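FAD-binding oxidoreductase (Gulosibacter chungangensis, PDB 7PBG) uses a covalently attached FAD cofactor to oxidise 4-ethylphenol and related 4-alkylphenols, dehydrogenating them to 4-vinylphenol-type products. Local coordinates at residues 113-118 / 123-128; 134-139 / 377-382; 159-164 / 173-178; 178-183 / 207-212; 194-197 / 203-206. One frame throughout, in Å; residues are numbered along the deposited sequence.

Contact 1 of 5, residues 113-118 / 123-128; sequences RVLEIN and YAVVEP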
# COMPACT_ATOMS: atom_id res chain seq x y z
N ARG A 113 9.21 1.00 23.84
CA ARG A 113 9.30 -0.48 23.90
C ARG A 113 9.07 -1.12 22.53
O ARG A 113 8.15 -0.73 21.75
CB ARG A 113 8.34 -1.04 24.96
CG ARG A 113 8.73 -0.64 26.38
CD ARG A 113 8.81 -1.78 27.37
NE ARG A 113 7.53 -2.44 27.61
CZ ARG A 113 6.51 -1.97 28.35
NH1 ARG A 113 6.61 -0.81 28.97
NH2 ARG A 113 5.41 -2.69 28.52
N VAL A 114 9.86 -2.17 22.28
CA VAL A 114 9.47 -3.23 21.34
C VAL A 114 8.48 -4.14 22.07
O VAL A 114 8.86 -4.68 23.17
CB VAL A 114 10.71 -4.00 20.87
CG1 VAL A 114 10.31 -5.18 20.01
CG2 VAL A 114 11.71 -3.08 20.19
N LEU A 115 7.29 -4.33 21.52
CA LEU A 115 6.21 -5.07 22.22
C LEU A 115 6.10 -6.50 21.75
O LEU A 115 5.48 -7.30 22.45
CB LEU A 115 4.89 -4.32 22.05
CG LEU A 115 4.93 -2.95 22.69
CD1 LEU A 115 3.68 -2.23 22.40
CD2 LEU A 115 5.14 -3.01 24.19
N GLU A 116 6.62 -6.81 20.57
CA GLU A 116 6.47 -8.16 19.99
C GLU A 116 7.55 -8.31 18.93
O GLU A 116 7.72 -7.41 18.12
CB GLU A 116 5.08 -8.38 19.42
CG GLU A 116 4.87 -9.79 18.88
CD GLU A 116 3.44 -10.15 18.50
OE1 GLU A 116 2.61 -9.25 18.50
OE2 GLU A 116 3.18 -11.36 18.23
N ILE A 117 8.10 -9.51 18.86
CA ILE A 117 8.92 -10.00 17.72
C ILE A 117 8.37 -11.39 17.40
O ILE A 117 8.68 -12.37 18.09
CB ILE A 117 10.40 -10.01 18.04
CG1 ILE A 117 10.91 -8.62 18.43
CG2 ILE A 117 11.20 -10.62 16.91
CD1 ILE A 117 12.23 -8.71 19.12
N ASN A 118 7.53 -11.43 16.39
CA ASN A 118 6.84 -12.68 16.02
C ASN A 118 7.68 -13.34 14.93
O ASN A 118 7.62 -12.87 13.74
CB ASN A 118 5.41 -12.36 15.62
CG ASN A 118 4.57 -13.62 15.45
OD1 ASN A 118 5.03 -14.62 14.88
ND2 ASN A 118 3.35 -13.56 15.96
N TYR A 123 7.01 -10.45 11.96
CA TYR A 123 6.73 -9.01 12.20
C TYR A 123 7.21 -8.59 13.58
O TYR A 123 7.36 -9.42 14.46
CB TYR A 123 5.27 -8.66 11.97
CG TYR A 123 4.30 -9.20 12.99
CD1 TYR A 123 4.02 -8.51 14.15
CD2 TYR A 123 3.69 -10.42 12.81
CE1 TYR A 123 3.12 -9.00 15.10
CE2 TYR A 123 2.77 -10.90 13.72
CZ TYR A 123 2.48 -10.20 14.88
OH TYR A 123 1.59 -10.69 15.80
N ALA A 124 7.32 -7.28 13.78
CA ALA A 124 7.59 -6.71 15.10
C ALA A 124 6.53 -5.64 15.34
O ALA A 124 5.88 -5.19 14.38
CB ALA A 124 8.99 -6.15 15.16
N VAL A 125 6.35 -5.32 16.58
CA VAL A 125 5.45 -4.23 17.02
C VAL A 125 6.26 -3.23 17.82
O VAL A 125 6.98 -3.64 18.81
CB VAL A 125 4.23 -4.75 17.82
CG1 VAL A 125 3.33 -3.61 18.30
CG2 VAL A 125 3.48 -5.79 17.02
N VAL A 126 6.17 -1.97 17.44
CA VAL A 126 7.05 -0.94 18.05
C VAL A 126 6.22 0.22 18.59
O VAL A 126 5.18 0.57 18.00
CB VAL A 126 8.13 -0.45 17.07
CG1 VAL A 126 9.03 -1.60 16.68
CG2 VAL A 126 7.54 0.20 15.83
N GLU A 127 6.73 0.80 19.63
CA GLU A 127 6.29 2.13 20.12
C GLU A 127 7.14 3.19 19.43
O GLU A 127 8.17 2.94 18.78
CB GLU A 127 6.40 2.16 21.65
CG GLU A 127 5.43 1.18 22.30
CD GLU A 127 5.32 1.31 23.80
OE1 GLU A 127 6.36 1.56 24.43
OE2 GLU A 127 4.15 1.31 24.32
N PRO A 128 6.77 4.47 19.59
CA PRO A 128 7.45 5.53 18.86
C PRO A 128 8.97 5.60 19.04
O PRO A 128 9.68 5.91 18.12
CB PRO A 128 6.76 6.80 19.37
CG PRO A 128 5.39 6.33 19.77
CD PRO A 128 5.57 4.93 20.33
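Asn-118 lays its CB over one face of the Tyr-123 ring, 3.7 Å from the centroid and displaced toward the rim, a CH-pi contact; His-206 CB lies over the opposite face. At the ring's edge stand Val-125 CG2, from the next residue but one on the same strand, and Glu-116 OE1, 3.4 Å from Tyr-123 CE1. The Glu-116 carboxylate is turned 67° from the ring, with OE2 3.0 Å from Tyr-123 OH. Its extended chain, CG anti to the backbone N (chi1 -177°), carries the carboxylate out from the sheet and across to the phenol of the partner strand. Small or beta-branched Val-114, Ile-117 and Ala-124 suit the other side, packed on helix 132-142. The hairpin's antiparallel pairing has a beta bulge: Leu-115 N donates to Val-125 O at 2.8 Å, and Val-125 N to Glu-116 O at 2.9 Å, two residues facing one. At the open end Glu-127 N donates to Arg-113 O, and Glu-127 OE1 prolongs the pairing by receiving Arg-113 N on its anti lone pair at 3.0 Å. Putting an alanine here removes the carboxylate and would probably leave Arg-113 N without its acceptor and Leu-115 CD1 less covered. At the turn end Asn-118 OD1 accepts from Leu-121 N and ND2 reaches Glu-116 OE2 from above the carboxylate plane, a polar cluster round the phenol that would probably fix the ring's rotation.

Contact 2 of 5, residues 134-139 / 377-382; sequences TLYEAV and GVPNRH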
# COMPACT_ATOMS: atom_id res chain seq x y z
N THR A 134 17.88 -0.17 18.28
CA THR A 134 17.16 -0.92 19.32
C THR A 134 16.42 -2.13 18.74
O THR A 134 16.48 -3.21 19.34
CB THR A 134 16.21 0.01 20.07
OG1 THR A 134 17.09 0.96 20.66
CG2 THR A 134 15.41 -0.73 21.12
N LEU A 135 15.72 -1.96 17.60
CA LEU A 135 14.93 -3.06 17.06
C LEU A 135 15.91 -4.12 16.57
O LEU A 135 15.64 -5.27 16.84
CB LEU A 135 14.03 -2.56 15.93
CG LEU A 135 13.14 -3.65 15.34
CD1 LEU A 135 12.19 -4.21 16.38
CD2 LEU A 135 12.36 -3.12 14.12
N TYR A 136 17.04 -3.71 16.00
CA TYR A 136 18.06 -4.67 15.52
C TYR A 136 18.53 -5.49 16.71
O TYR A 136 18.57 -6.75 16.62
CB TYR A 136 19.20 -3.93 14.85
CG TYR A 136 20.37 -4.83 14.60
CD1 TYR A 136 20.28 -5.77 13.60
CD2 TYR A 136 21.49 -4.76 15.40
CE1 TYR A 136 21.35 -6.59 13.34
CE2 TYR A 136 22.55 -5.63 15.18
CZ TYR A 136 22.46 -6.55 14.16
OH TYR A 136 23.51 -7.41 13.93
N GLU A 137 18.86 -4.81 17.78
CA GLU A 137 19.39 -5.52 18.99
C GLU A 137 18.29 -6.45 19.54
O GLU A 137 18.61 -7.59 19.87
CB GLU A 137 19.86 -4.50 20.02
CG GLU A 137 21.20 -3.88 19.60
CD GLU A 137 21.75 -2.77 20.47
OE1 GLU A 137 21.06 -2.40 21.43
OE2 GLU A 137 22.81 -2.25 20.12
N ALA A 138 17.04 -5.98 19.62
CA ALA A 138 15.93 -6.79 20.18
C ALA A 138 15.71 -8.04 19.33
O ALA A 138 15.54 -9.10 19.92
CB ALA A 138 14.68 -5.98 20.33
N VAL A 139 15.79 -7.92 18.00
CA VAL A 139 15.62 -9.08 17.10
C VAL A 139 16.82 -10.00 17.30
O VAL A 139 16.62 -11.20 17.43
CB VAL A 139 15.40 -8.63 15.64
CG1 VAL A 139 15.43 -9.79 14.69
CG2 VAL A 139 14.11 -7.84 15.51
N GLY A 377 20.47 -5.51 6.92
CA GLY A 377 19.64 -5.25 8.08
C GLY A 377 20.44 -4.87 9.31
O GLY A 377 19.85 -4.86 10.39
N VAL A 378 21.71 -4.51 9.16
CA VAL A 378 22.58 -4.10 10.29
C VAL A 378 22.67 -2.59 10.26
O VAL A 378 23.28 -2.02 9.36
CB VAL A 378 23.97 -4.71 10.19
CG1 VAL A 378 24.84 -4.26 11.38
CG2 VAL A 378 23.89 -6.20 10.12
N PRO A 379 21.97 -1.90 11.15
CA PRO A 379 21.98 -0.46 11.10
C PRO A 379 23.33 0.09 11.56
O PRO A 379 24.04 -0.56 12.38
CB PRO A 379 20.87 -0.02 12.06
CG PRO A 379 20.59 -1.19 12.92
CD PRO A 379 21.22 -2.43 12.31
N ASN A 380 23.67 1.29 11.10
CA ASN A 380 24.93 1.97 11.50
C ASN A 380 24.69 3.48 11.44
O ASN A 380 23.58 3.90 11.15
CB ASN A 380 26.14 1.49 10.67
CG ASN A 380 26.01 1.77 9.19
OD1 ASN A 380 25.78 2.91 8.79
ND2 ASN A 380 26.14 0.72 8.38
N ARG A 381 25.71 4.26 11.72
CA ARG A 381 25.61 5.73 11.49
C ARG A 381 26.82 6.19 10.68
O ARG A 381 27.26 7.33 10.81
CB ARG A 381 25.50 6.45 12.82
CG ARG A 381 26.63 6.16 13.78
CD ARG A 381 26.32 6.87 15.08
NE ARG A 381 25.12 6.34 15.72
CZ ARG A 381 24.59 6.81 16.86
NH1 ARG A 381 25.10 7.87 17.46
NH2 ARG A 381 23.51 6.24 17.36
N HIS A 382 27.31 5.31 9.82
CA HIS A 382 28.46 5.63 8.95
C HIS A 382 28.23 6.96 8.22
O HIS A 382 29.17 7.76 8.25
CB HIS A 382 28.72 4.46 8.01
CG HIS A 382 30.03 4.57 7.32
ND1 HIS A 382 30.14 4.98 5.99
CD2 HIS A 382 31.28 4.37 7.79
CE1 HIS A 382 31.43 5.00 5.66
NE2 HIS A 382 32.15 4.66 6.76
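Tyr-136 leans from its helix against Pro-379, and its CB already lies 3.6 Å from both CG and CD of that proline. A chi1 of 169°, which swings CG to the far side from the backbone N, stretches the side chain toward the loop. CG comes next, 3.4 Å from Pro-379 CD, the closest meeting of the two rings' carbons; the same CD stands over one face of the tyrosine, 29° off the ring normal, in a CH-pi contact. Proline suits this place because its rigid CH2 groups give an aromatic ring slightly polarised hydrogens to rest on. Val-378 CA lies over this face too. At the next ring carbon, CD1, Gly-377 O comes to 3.4 Å. Gly-377 is where helix 363-375 stops: it is the C-prime residue of a Schellman motif, its positive phi being easy for glycine, with Gly-377 N and Val-378 N bonded back to Leu-374 O and Glu-373 O. A part of the C-terminal FAD-linked oxidase region is thereby brought against helix 132-142 of the FAD-binding region, whose Leu-135 packs on strand 123-126. Out toward the tip, valine adds a compact branched wall: CE1 lies 4.1 Å from Val-378 CG2, and the same methyl is 4.0 Å from Tyr-136 OH.

Contact 3 of 5, residues 159-164 / 173-178; sequences MGNTME and ADHSMW. With FAD (flavin-adenine dinucleotide), chain C.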
# COMPACT_ATOMS: atom_id res chain seq x y z
N MET A 159 9.01 3.82 13.56
CA MET A 159 7.67 4.41 13.36
C MET A 159 7.77 5.76 12.67
O MET A 159 7.02 6.06 11.67
CB MET A 159 6.97 4.57 14.71
CG MET A 159 5.63 5.15 14.56
SD MET A 159 4.84 5.51 16.14
CE MET A 159 4.57 3.83 16.71
N GLY A 160 8.63 6.63 13.20
CA GLY A 160 8.72 8.01 12.71
C GLY A 160 9.13 8.06 11.25
O GLY A 160 8.56 8.79 10.44
N ASN A 161 10.11 7.23 10.86
CA ASN A 161 10.57 7.20 9.47
C ASN A 161 9.38 6.78 8.59
O ASN A 161 9.16 7.36 7.52
CB ASN A 161 11.76 6.25 9.36
CG ASN A 161 12.27 6.16 7.95
OD1 ASN A 161 11.70 5.41 7.12
ND2 ASN A 161 13.32 6.91 7.68
N THR A 162 8.65 5.75 9.02
CA THR A 162 7.48 5.22 8.28
C THR A 162 6.50 6.35 8.04
O THR A 162 5.95 6.39 6.91
CB THR A 162 6.89 3.99 8.97
OG1 THR A 162 7.89 2.97 9.03
CG2 THR A 162 5.72 3.42 8.23
N MET A 163 6.22 7.15 9.07
CA MET A 163 5.18 8.22 8.96
C MET A 163 5.60 9.28 7.94
O MET A 163 4.71 10.05 7.49
CB MET A 163 4.93 8.93 10.28
CG MET A 163 4.67 8.05 11.45
SD MET A 163 3.01 7.47 11.51
CE MET A 163 2.00 8.93 11.82
N GLU A 164 6.87 9.35 7.55
CA GLU A 164 7.37 10.26 6.49
C GLU A 164 7.46 9.56 5.13
O GLU A 164 8.01 10.16 4.21
CB GLU A 164 8.76 10.80 6.86
CG GLU A 164 8.65 11.96 7.82
CD GLU A 164 8.26 13.26 7.12
OE1 GLU A 164 7.07 13.68 7.28
OE2 GLU A 164 9.15 13.89 6.45
N ALA A 173 12.67 -2.17 1.51
CA ALA A 173 13.08 -0.74 1.58
C ALA A 173 11.87 0.17 1.79
O ALA A 173 12.05 1.29 2.31
CB ALA A 173 13.86 -0.37 0.34
N ASP A 174 10.71 -0.18 1.23
CA ASP A 174 9.52 0.71 1.29
C ASP A 174 8.80 0.48 2.62
O ASP A 174 7.95 -0.39 2.75
CB ASP A 174 8.56 0.44 0.12
CG ASP A 174 7.43 1.45 -0.00
OD1 ASP A 174 7.23 2.21 0.93
OD2 ASP A 174 6.81 1.54 -1.08
N HIS A 175 9.17 1.28 3.60
CA HIS A 175 8.71 1.15 4.99
C HIS A 175 7.19 1.22 5.03
O HIS A 175 6.59 0.45 5.77
CB HIS A 175 9.42 2.20 5.84
CG HIS A 175 10.89 1.98 5.89
ND1 HIS A 175 11.76 2.92 6.41
CD2 HIS A 175 11.67 0.95 5.45
CE1 HIS A 175 12.98 2.44 6.35
NE2 HIS A 175 12.96 1.23 5.76
N SER A 176 6.60 2.02 4.18
CA SER A 176 5.12 2.17 4.15
C SER A 176 4.46 0.88 3.72
O SER A 176 3.32 0.64 4.12
CB SER A 176 4.67 3.29 3.25
OG SER A 176 4.82 2.93 1.91
N MET A 177 5.10 0.08 2.89
CA MET A 177 4.55 -1.22 2.40
C MET A 177 4.51 -2.24 3.54
O MET A 177 3.54 -3.02 3.63
CB MET A 177 5.44 -1.75 1.28
CG MET A 177 5.04 -3.07 0.67
SD MET A 177 6.04 -3.32 -0.86
CE MET A 177 6.10 -1.67 -1.55
N TRP A 178 5.48 -2.20 4.43
CA TRP A 178 5.62 -3.24 5.49
C TRP A 178 5.01 -2.82 6.82
O TRP A 178 4.83 -3.71 7.65
CB TRP A 178 7.07 -3.67 5.56
CG TRP A 178 7.49 -4.11 4.19
CD1 TRP A 178 8.32 -3.45 3.33
CD2 TRP A 178 6.96 -5.23 3.47
NE1 TRP A 178 8.39 -4.13 2.15
CE2 TRP A 178 7.58 -5.23 2.21
CE3 TRP A 178 6.06 -6.26 3.79
CZ2 TRP A 178 7.33 -6.20 1.24
CZ3 TRP A 178 5.79 -7.21 2.83
CH2 TRP A 178 6.41 -7.17 1.57
PA FAD C . 10.47 11.62 13.47
O1A FAD C . 11.22 12.91 13.42
O2A FAD C . 10.10 11.04 14.81
O5B FAD C . 9.15 11.79 12.64
C5B FAD C . 9.14 12.44 11.37
C4B FAD C . 7.77 13.04 11.18
O4B FAD C . 6.75 12.00 11.12
C3B FAD C . 7.28 13.97 12.31
O3B FAD C . 7.80 15.29 12.16
C2B FAD C . 5.75 13.84 12.20
O2B FAD C . 5.28 14.68 11.16
C1B FAD C . 5.60 12.36 11.86
N9A FAD C . 5.50 11.49 13.01
C8A FAD C . 6.51 10.76 13.54
N7A FAD C . 6.12 10.05 14.56
C5A FAD C . 4.79 10.38 14.74
C6A FAD C . 3.83 9.91 15.63
N6A FAD C . 4.09 9.04 16.61
N1A FAD C . 2.59 10.44 15.53
C2A FAD C . 2.33 11.32 14.52
N3A FAD C . 3.16 11.80 13.61
C4A FAD C . 4.40 11.28 13.78
N1 FAD C . 15.55 9.19 5.46
C2 FAD C . 15.16 8.05 4.91
O2 FAD C . 13.95 7.72 4.91
N3 FAD C . 16.05 7.18 4.41
C4 FAD C . 17.39 7.44 4.35
O4 FAD C . 18.17 6.56 3.94
C4X FAD C . 17.84 8.63 4.87
N5 FAD C . 19.12 8.89 4.80
C5X FAD C . 19.54 10.08 5.34
C6 FAD C . 20.91 10.37 5.30
C7 FAD C . 21.43 11.51 5.86
C7M FAD C . 22.92 11.77 5.81
C8 FAD C . 20.54 12.41 6.51
C8M FAD C . 21.06 13.67 7.13
C9 FAD C . 19.19 12.16 6.52
C9A FAD C . 18.64 10.99 5.96
N10 FAD C . 17.29 10.67 6.01
C10 FAD C . 16.84 9.47 5.47
C1' FAD C . 16.31 11.53 6.72
C2' FAD C . 16.13 11.17 8.20
O2' FAD C . 17.43 10.91 8.84
C3' FAD C . 15.29 9.91 8.48
O3' FAD C . 14.15 9.90 7.65
C4' FAD C . 14.83 9.72 9.93
O4' FAD C . 14.56 8.33 10.18
C5' FAD C . 13.62 10.55 10.23
O5' FAD C . 13.58 10.97 11.60
P FAD C . 12.83 10.10 12.72
O1P FAD C . 13.37 10.50 14.06
O2P FAD C . 12.95 8.67 12.30
O3P FAD C . 11.30 10.55 12.60
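Asn-161 OD1 receives the N-H of His-175 ND1 at 2.6 Å, a short bond that lies near the imidazole plane but meets the amide oxygen from above its carbonyl plane. Amide and ring are turned 60° against each other. The histidine is held at its other nitrogen as well, NE2 being hydrogen-bonded to Asp-149. On the cofactor side Asn-161 ND2 donates twice, to FAD O2 at 3.0 Å and to FAD O4' at 3.1 Å, so that one amide spans the flavin, the ribityl chain and the neighbouring helix. The amide projects from helix 158-163 between the flavin and His-175. An asparagine suits the place because it offers an acceptor and a donor side by side. The next residue, Thr-162, rests its OG1 3.6 Å from His-175 CB, the hydroxyl already bonded to Val-158 O. Gly-160 passes close under the pyrophosphate, where a CB would clash with FAD O3P, and Met-163 CE packs 3.6 Å from adenine N3A. Asp-174 is the N-cap of helix 175-178: its OD1 accepts Ser-176 OG at 2.7 Å, and Ser-176 N weakly. Because His-175 occupies OD1, the amide is fixed with its NH2 toward the flavin. This second-shell histidine therefore positions a first-shell FAD ligand, and the N-H at O2 would be expected to favour negative charge around the flavin's C2 carbonyl when the ring is reduced.

Contact 4 of 5, residues 178-183 / 207-212; sequences WRCGME and LYPGQL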
# COMPACT_ATOMS: atom_id res chain seq x y z
N TRP A 178 5.48 -2.20 4.43
CA TRP A 178 5.62 -3.24 5.49
C TRP A 178 5.01 -2.82 6.82
O TRP A 178 4.83 -3.71 7.65
CB TRP A 178 7.07 -3.67 5.56
CG TRP A 178 7.49 -4.11 4.19
CD1 TRP A 178 8.32 -3.45 3.33
CD2 TRP A 178 6.96 -5.23 3.47
NE1 TRP A 178 8.39 -4.13 2.15
CE2 TRP A 178 7.58 -5.23 2.21
CE3 TRP A 178 6.06 -6.26 3.79
CZ2 TRP A 178 7.33 -6.20 1.24
CZ3 TRP A 178 5.79 -7.21 2.83
CH2 TRP A 178 6.41 -7.17 1.57
N ARG A 179 4.68 -1.54 6.97
CA ARG A 179 3.79 -1.01 8.02
C ARG A 179 2.50 -1.83 8.01
O ARG A 179 1.84 -1.90 6.96
CB ARG A 179 3.50 0.45 7.74
CG ARG A 179 2.51 1.13 8.68
CD ARG A 179 2.03 2.40 8.07
NE ARG A 179 1.13 2.11 6.96
CZ ARG A 179 1.00 2.80 5.84
NH1 ARG A 179 1.70 3.90 5.66
NH2 ARG A 179 0.17 2.40 4.90
N CYS A 180 2.03 -2.30 9.16
CA CYS A 180 0.71 -2.95 9.21
C CYS A 180 0.13 -2.90 10.61
O CYS A 180 0.68 -3.53 11.53
CB CYS A 180 0.83 -4.39 8.73
SG CYS A 180 -0.81 -5.13 8.46
N GLY A 181 -0.86 -2.07 10.82
CA GLY A 181 -1.57 -1.99 12.10
C GLY A 181 -1.02 -0.85 12.92
O GLY A 181 0.14 -0.96 13.42
N MET A 182 -1.82 0.18 13.15
CA MET A 182 -1.40 1.37 13.88
C MET A 182 -2.44 1.64 14.96
O MET A 182 -3.66 1.45 14.68
CB MET A 182 -1.35 2.59 12.95
CG MET A 182 -0.25 2.50 11.96
SD MET A 182 -0.43 3.75 10.68
CE MET A 182 0.09 5.21 11.58
N GLU A 183 -1.98 2.06 16.13
CA GLU A 183 -2.85 2.72 17.11
C GLU A 183 -2.61 4.22 16.96
O GLU A 183 -1.42 4.64 16.95
CB GLU A 183 -2.55 2.22 18.53
CG GLU A 183 -3.47 2.83 19.58
CD GLU A 183 -3.22 2.25 20.97
OE1 GLU A 183 -2.28 2.70 21.61
OE2 GLU A 183 -3.93 1.32 21.37
N LEU A 207 -0.87 -8.35 10.39
CA LEU A 207 -0.72 -9.31 9.30
C LEU A 207 -1.40 -8.81 8.03
O LEU A 207 -0.83 -8.99 6.98
CB LEU A 207 -1.35 -10.66 9.67
CG LEU A 207 -0.92 -11.23 11.01
CD1 LEU A 207 -1.65 -12.53 11.27
CD2 LEU A 207 0.58 -11.44 11.02
N TYR A 208 -2.57 -8.23 8.14
CA TYR A 208 -3.41 -7.94 6.96
C TYR A 208 -3.82 -6.47 7.03
O TYR A 208 -4.56 -6.11 7.92
CB TYR A 208 -4.62 -8.86 6.92
CG TYR A 208 -5.53 -8.55 5.77
CD1 TYR A 208 -5.13 -8.77 4.47
CD2 TYR A 208 -6.76 -7.96 5.99
CE1 TYR A 208 -5.96 -8.46 3.40
CE2 TYR A 208 -7.60 -7.65 4.93
CZ TYR A 208 -7.21 -7.91 3.63
OH TYR A 208 -8.02 -7.57 2.56
N PRO A 209 -3.34 -5.63 6.07
CA PRO A 209 -3.67 -4.20 6.01
C PRO A 209 -5.02 -3.98 5.33
O PRO A 209 -5.06 -3.55 4.20
CB PRO A 209 -2.52 -3.64 5.18
CG PRO A 209 -2.18 -4.74 4.24
CD PRO A 209 -2.39 -6.02 5.02
N GLY A 210 -6.07 -4.35 6.04
CA GLY A 210 -7.46 -4.35 5.55
C GLY A 210 -8.45 -4.48 6.68
O GLY A 210 -8.08 -4.76 7.83
N GLN A 211 -9.70 -4.28 6.32
CA GLN A 211 -10.90 -4.15 7.16
C GLN A 211 -12.01 -4.12 6.12
O GLN A 211 -11.69 -3.80 4.99
CB GLN A 211 -10.91 -2.84 7.95
CG GLN A 211 -10.81 -1.56 7.10
CD GLN A 211 -9.54 -1.49 6.28
OE1 GLN A 211 -8.47 -1.43 6.86
NE2 GLN A 211 -9.63 -1.48 4.94
N LEU A 212 -13.26 -4.24 6.52
CA LEU A 212 -14.37 -3.80 5.65
C LEU A 212 -14.26 -2.27 5.53
O LEU A 212 -14.26 -1.59 6.54
CB LEU A 212 -15.71 -4.18 6.27
CG LEU A 212 -16.90 -3.97 5.34
CD1 LEU A 212 -16.99 -5.04 4.30
CD2 LEU A 212 -18.19 -3.92 6.13
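Cys-180 presses its sulfur into the backbone of the loop at Tyr-208 and Pro-209, and this single atom carries nearly the whole contact. The tight side is at the peptide groups: SG lies 3.5 Å from Pro-209 N, 3.6 Å from Tyr-208 N and 3.8 Å from Leu-207 C. A chi1 of -169° sends the sulfur straight off the strand into the bend. A thiol is small and polarisable enough to settle against peptide groups where a longer side chain would push them off. The looser side is at the proline's carbons, where CD stands 3.9 Å from SG and the outer part of the ring is exposed to solvent. Tyr-208 turns its side chain from the strand to the second subunit, where its ring meets His-439 of that subunit edge-to-face. Gly-210 is needed next, since a CB there would run into the Tyr-208 ring. Its N bonds weakly to Tyr-208 O, closing an inverse gamma turn centred on Pro-209, a tight bend that lays this interface loop on strand 179-186 of the FAD-binding region.

Contact 5 of 5, residues 194-197 / 203-206; sequences TGMG and EAWH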
# COMPACT_ATOMS: atom_id res chain seq x y z
N THR A 194 -6.22 0.77 13.43
CA THR A 194 -6.45 0.66 11.97
C THR A 194 -6.63 -0.82 11.63
O THR A 194 -6.15 -1.71 12.39
CB THR A 194 -5.34 1.29 11.14
OG1 THR A 194 -4.13 0.58 11.43
CG2 THR A 194 -5.22 2.76 11.44
N GLY A 195 -7.33 -1.06 10.57
CA GLY A 195 -7.41 -2.40 9.96
C GLY A 195 -8.04 -3.40 10.90
O GLY A 195 -9.09 -3.12 11.53
N MET A 196 -7.43 -4.58 11.03
CA MET A 196 -7.98 -5.67 11.87
C MET A 196 -7.83 -5.37 13.38
O MET A 196 -8.48 -6.05 14.16
CB MET A 196 -7.30 -6.98 11.47
CG MET A 196 -7.56 -7.34 10.04
SD MET A 196 -9.35 -7.48 9.67
CE MET A 196 -9.90 -8.50 11.00
N GLY A 197 -7.12 -4.29 13.76
CA GLY A 197 -7.07 -3.86 15.17
C GLY A 197 -8.42 -3.30 15.63
O GLY A 197 -8.66 -3.27 16.83
N GLU A 203 -6.07 -11.56 15.71
CA GLU A 203 -4.61 -11.72 15.73
C GLU A 203 -4.00 -11.15 14.44
O GLU A 203 -2.78 -11.36 14.22
CB GLU A 203 -4.30 -13.20 15.96
CG GLU A 203 -4.65 -13.71 17.36
CD GLU A 203 -4.41 -15.20 17.62
OE1 GLU A 203 -4.67 -16.00 16.71
OE2 GLU A 203 -4.00 -15.58 18.77
N ALA A 204 -4.79 -10.56 13.54
CA ALA A 204 -4.32 -10.15 12.20
C ALA A 204 -4.05 -8.64 12.10
O ALA A 204 -3.74 -8.16 10.99
CB ALA A 204 -5.37 -10.58 11.20
N TRP A 205 -4.06 -7.91 13.22
CA TRP A 205 -3.80 -6.45 13.22
C TRP A 205 -2.50 -6.14 12.44
O TRP A 205 -2.50 -5.23 11.61
CB TRP A 205 -3.68 -5.94 14.64
CG TRP A 205 -3.69 -4.45 14.79
CD1 TRP A 205 -4.05 -3.51 13.87
CD2 TRP A 205 -3.41 -3.74 16.00
NE1 TRP A 205 -4.03 -2.27 14.43
CE2 TRP A 205 -3.58 -2.37 15.72
CE3 TRP A 205 -3.06 -4.13 17.31
CZ2 TRP A 205 -3.42 -1.39 16.70
CZ3 TRP A 205 -2.92 -3.16 18.28
CH2 TRP A 205 -3.03 -1.81 17.95
N HIS A 206 -1.43 -6.91 12.65
CA HIS A 206 -0.13 -6.63 11.99
C HIS A 206 0.13 -7.57 10.82
O HIS A 206 1.25 -7.57 10.33
CB HIS A 206 1.01 -6.66 13.07
CG HIS A 206 0.63 -5.86 14.27
ND1 HIS A 206 0.37 -4.49 14.17
CD2 HIS A 206 0.44 -6.19 15.57
CE1 HIS A 206 0.03 -4.04 15.37
NE2 HIS A 206 0.10 -5.03 16.27
O HOH W 1 -4.67 -4.61 10.09
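Trp-205, Met-196 and Gly-197 supply most of the buried surface where the loop following strand 191-193 folds back on itself. Residues 194-197 make a type II' beta turn, closed by Gly-197 N to Thr-194 O, with Gly-195 at the positive-phi corner that glycine tolerates. Gly-197 then lays its CA over the five-membered ring of Trp-205, 3.4 Å from the centroid and 14° off the normal; a CB would collide with NE1. His-206 CE1 stands over the opposite face, making a sandwich. The indole reaches under the turn, and NE1 comes 3.0 Å from Thr-194 O. Replacing this tryptophan by alanine would probably leave a gap beneath Gly-197 and free the turn to shift. Met-196 CB rests 3.7 Å from Ala-204 C, its flexible thioether leading on to Tyr-490 of the second subunit. Between the two backbones one water accepts the N-H of Met-196 N at 2.9 Å and donates to Trp-205 O at 2.7 Å.

In the fold
Contact 3 lies deepest, about 9 Å from the chain's centre, and is the one that binds FAD directly, so side-chain polarity dominates it. Contacts 4 and 5, whose centres are about 5 Å apart, are also buried but far out, where loops are sealed partly by the second subunit; sulfur, glycine and aromatic faces do the work. Contact 5 is nested in the loop that contact 4 closes. Contacts 1 and 2 are only partly buried: the first is backbone pairing, the second a ring on a proline joining sequence-distant regions. Helix 132-142 packs on the hairpin, linking these two, whereas Trp-178 belongs to both 3 and 4, and His-206 of contact 5 touches the hairpin's Tyr-123 and Val-125.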